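Long-range contact in glutaredoxin-2 (Vaccinia virus, PDB 2G2Q), which passes disulfide bonds as a thiol-disulfide transfer protein to viral membrane proteins in the host cytoplasm, a step necessary for virion morphogenesis: residues L5-K10 / V71-Y76. Sequence-based numbering, arbitrary orientation.
Sequences LIIFGK and VSIFKY. With SO4 (sulfate ion), chain D.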
loop_
_atom_site.group_PDB
_atom_site.type_symbol
_atom_site.label_atom_id
_atom_site.label_comp_id
_atom_site.label_asym_id
_atom_site.label_seq_id
_atom_site.Cartn_x
_atom_site.Cartn_y
_atom_site.Cartn_z
ATOM N N LEU A 5 -3.361 8.681 7.056
ATOM C CA LEU A 5 -3.100 7.640 6.069
ATOM C C LEU A 5 -2.321 6.506 6.734
ATOM O O LEU A 5 -1.332 6.754 7.429
ATOM C CB LEU A 5 -2.330 8.183 4.858
ATOM C CG LEU A 5 -3.032 9.331 4.101
ATOM C CD1 LEU A 5 -2.159 9.969 2.976
ATOM C CD2 LEU A 5 -4.414 8.911 3.586
ATOM N N ILE A 6 -2.795 5.274 6.535
ATOM C CA ILE A 6 -2.133 4.087 7.051
ATOM C C ILE A 6 -1.639 3.281 5.873
ATOM O O ILE A 6 -2.430 2.791 5.055
ATOM C CB ILE A 6 -3.063 3.213 7.945
ATOM C CG1 ILE A 6 -3.536 3.995 9.175
ATOM C CG2 ILE A 6 -2.354 1.984 8.435
ATOM C CD1 ILE A 6 -4.932 4.458 9.047
ATOM N N ILE A 7 -0.320 3.170 5.785
ATOM C CA ILE A 7 0.343 2.445 4.714
ATOM C C ILE A 7 0.887 1.077 5.171
ATOM O O ILE A 7 1.711 1.003 6.072
ATOM C CB ILE A 7 1.487 3.292 4.150
ATOM C CG1 ILE A 7 0.920 4.634 3.648
ATOM C CG2 ILE A 7 2.230 2.532 3.030
ATOM C CD1 ILE A 7 1.962 5.728 3.466
ATOM N N PHE A 8 0.399 0.017 4.532
ATOM C CA PHE A 8 0.876 -1.341 4.732
ATOM C C PHE A 8 1.814 -1.736 3.613
ATOM O O PHE A 8 1.532 -1.489 2.447
ATOM C CB PHE A 8 -0.303 -2.328 4.698
ATOM C CG PHE A 8 -1.168 -2.310 5.942
ATOM C CD1 PHE A 8 -1.076 -3.334 6.883
ATOM C CD2 PHE A 8 -2.084 -1.278 6.162
ATOM C CE1 PHE A 8 -1.883 -3.319 8.031
ATOM C CE2 PHE A 8 -2.872 -1.261 7.299
ATOM C CZ PHE A 8 -2.777 -2.271 8.237
ATOM N N GLY A 9 2.919 -2.384 3.972
ATOM C CA GLY A 9 3.832 -3.006 3.009
ATOM C C GLY A 9 4.991 -3.671 3.740
ATOM O O GLY A 9 5.112 -3.530 4.944
ATOM N N LYS A 10 5.833 -4.408 3.019
ATOM C CA LYS A 10 7.094 -4.901 3.584
ATOM C C LYS A 10 8.047 -3.756 3.876
ATOM O O LYS A 10 8.171 -2.824 3.070
ATOM C CB LYS A 10 7.784 -5.868 2.639
ATOM C CG LYS A 10 7.470 -7.319 2.925
ATOM C CD LYS A 10 7.958 -8.224 1.807
ATOM C CE LYS A 10 9.452 -8.286 1.766
ATOM N NZ LYS A 10 9.860 -9.316 0.795
ATOM N N VAL A 71 1.247 -3.273 -1.437
ATOM C CA VAL A 71 1.112 -1.992 -0.745
ATOM C C VAL A 71 -0.342 -1.565 -0.711
ATOM O O VAL A 71 -1.031 -1.572 -1.731
ATOM C CB VAL A 71 2.079 -0.887 -1.304
ATOM C CG1 VAL A 71 1.908 -0.693 -2.829
ATOM C CG2 VAL A 71 1.945 0.430 -0.512
ATOM N N SER A 72 -0.810 -1.238 0.482
ATOM C CA SER A 72 -2.158 -0.769 0.659
ATOM C C SER A 72 -2.188 0.477 1.528
ATOM O O SER A 72 -1.459 0.582 2.524
ATOM C CB SER A 72 -3.021 -1.869 1.283
ATOM O OG SER A 72 -2.943 -3.055 0.513
ATOM N N ILE A 73 -3.059 1.404 1.148
ATOM C CA ILE A 73 -3.271 2.650 1.860
ATOM C C ILE A 73 -4.734 2.785 2.345
ATOM O O ILE A 73 -5.686 2.620 1.581
ATOM C CB ILE A 73 -2.865 3.855 0.995
ATOM C CG1 ILE A 73 -1.400 3.722 0.546
ATOM C CG2 ILE A 73 -3.086 5.165 1.746
ATOM C CD1 ILE A 73 -0.960 4.779 -0.478
ATOM N N PHE A 74 -4.877 3.083 3.626
ATOM C CA PHE A 74 -6.157 3.387 4.219
ATOM C C PHE A 74 -6.152 4.823 4.725
ATOM O O PHE A 74 -5.099 5.415 5.012
ATOM C CB PHE A 74 -6.457 2.450 5.392
ATOM C CG PHE A 74 -6.572 1.019 5.003
ATOM C CD1 PHE A 74 -5.437 0.214 4.909
ATOM C CD2 PHE A 74 -7.798 0.471 4.727
ATOM C CE1 PHE A 74 -5.537 -1.115 4.530
ATOM C CE2 PHE A 74 -7.906 -0.857 4.367
ATOM C CZ PHE A 74 -6.772 -1.653 4.257
ATOM N N LYS A 75 -7.346 5.372 4.844
ATOM C CA LYS A 75 -7.519 6.740 5.273
ATOM C C LYS A 75 -8.416 6.647 6.497
ATOM O O LYS A 75 -9.553 6.177 6.407
ATOM C CB LYS A 75 -8.130 7.576 4.133
ATOM C CG LYS A 75 -8.313 9.048 4.457
ATOM C CD LYS A 75 -8.736 9.882 3.237
ATOM C CE LYS A 75 -10.186 9.630 2.815
ATOM N NZ LYS A 75 -10.527 10.410 1.581
ATOM N N TYR A 76 -7.881 7.041 7.650
ATOM C CA TYR A 76 -8.637 7.013 8.899
ATOM C C TYR A 76 -8.967 8.425 9.383
ATOM O O TYR A 76 -8.084 9.301 9.458
ATOM C CB TYR A 76 -7.869 6.256 10.005
ATOM C CG TYR A 76 -8.660 6.148 11.289
ATOM C CD1 TYR A 76 -9.889 5.485 11.313
ATOM C CD2 TYR A 76 -8.203 6.730 12.474
ATOM C CE1 TYR A 76 -10.625 5.366 12.476
ATOM C CE2 TYR A 76 -8.944 6.623 13.660
ATOM C CZ TYR A 76 -10.163 5.945 13.644
ATOM O OH TYR A 76 -10.940 5.837 14.798
HETATM S S SO4 D . -9.967 13.676 3.461
HETATM O O1 SO4 D . -10.972 12.755 3.974
HETATM O O2 SO4 D . -9.216 13.043 2.378
HETATM O O3 SO4 D . -10.663 14.858 2.949
HETATM O O4 SO4 D . -9.059 14.066 4.539
#
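Ile6 N donates to Phe74 O at 2.8 Å, in a nearly straight bond that arrives tilted from the carbonyl plane, and the same oxygen also receives a weaker CA-H...O contact from Leu5 CA. Phe74 N returns the bond to Ile6 O. One hydrogen-bonded pair further along the ladder, Phe8 and Ser72 repeat the exchange, Phe8 N lying 2.8 Å from Ser72 O. These pairs alternate with the non-hydrogen-bonded pairs Leu5-Lys75 and Ile7-Ile73, as in any antiparallel ladder, and the axes of strands 5-9 and 71-76 run at 160°. Both are inner members of the mixed sheet of a thioredoxin fold, with strand 30-36 running parallel beyond 5-9. On one face, Ile7 CG1 meets Ile73 CG1 at 4.0 Å, the two side chains abreast, and helices 14-24 and 104-113 pack over this apolar layer. On this face too, Lys75, CG anti to its N (chi1 -178°), carries CB and CG past Leu5 CD2 before NZ bonds the carbonyls of Ile111 and Ala114; Lys75 NZ also lies 3.0 Å from O2 of a sulfate, probably from the crystallisation liquor. On the other face, the Phe8 and Phe74 rings meet obliquely, planes at 75°. Ile6 CD1 rests 3.6 Å from Tyr76 CB.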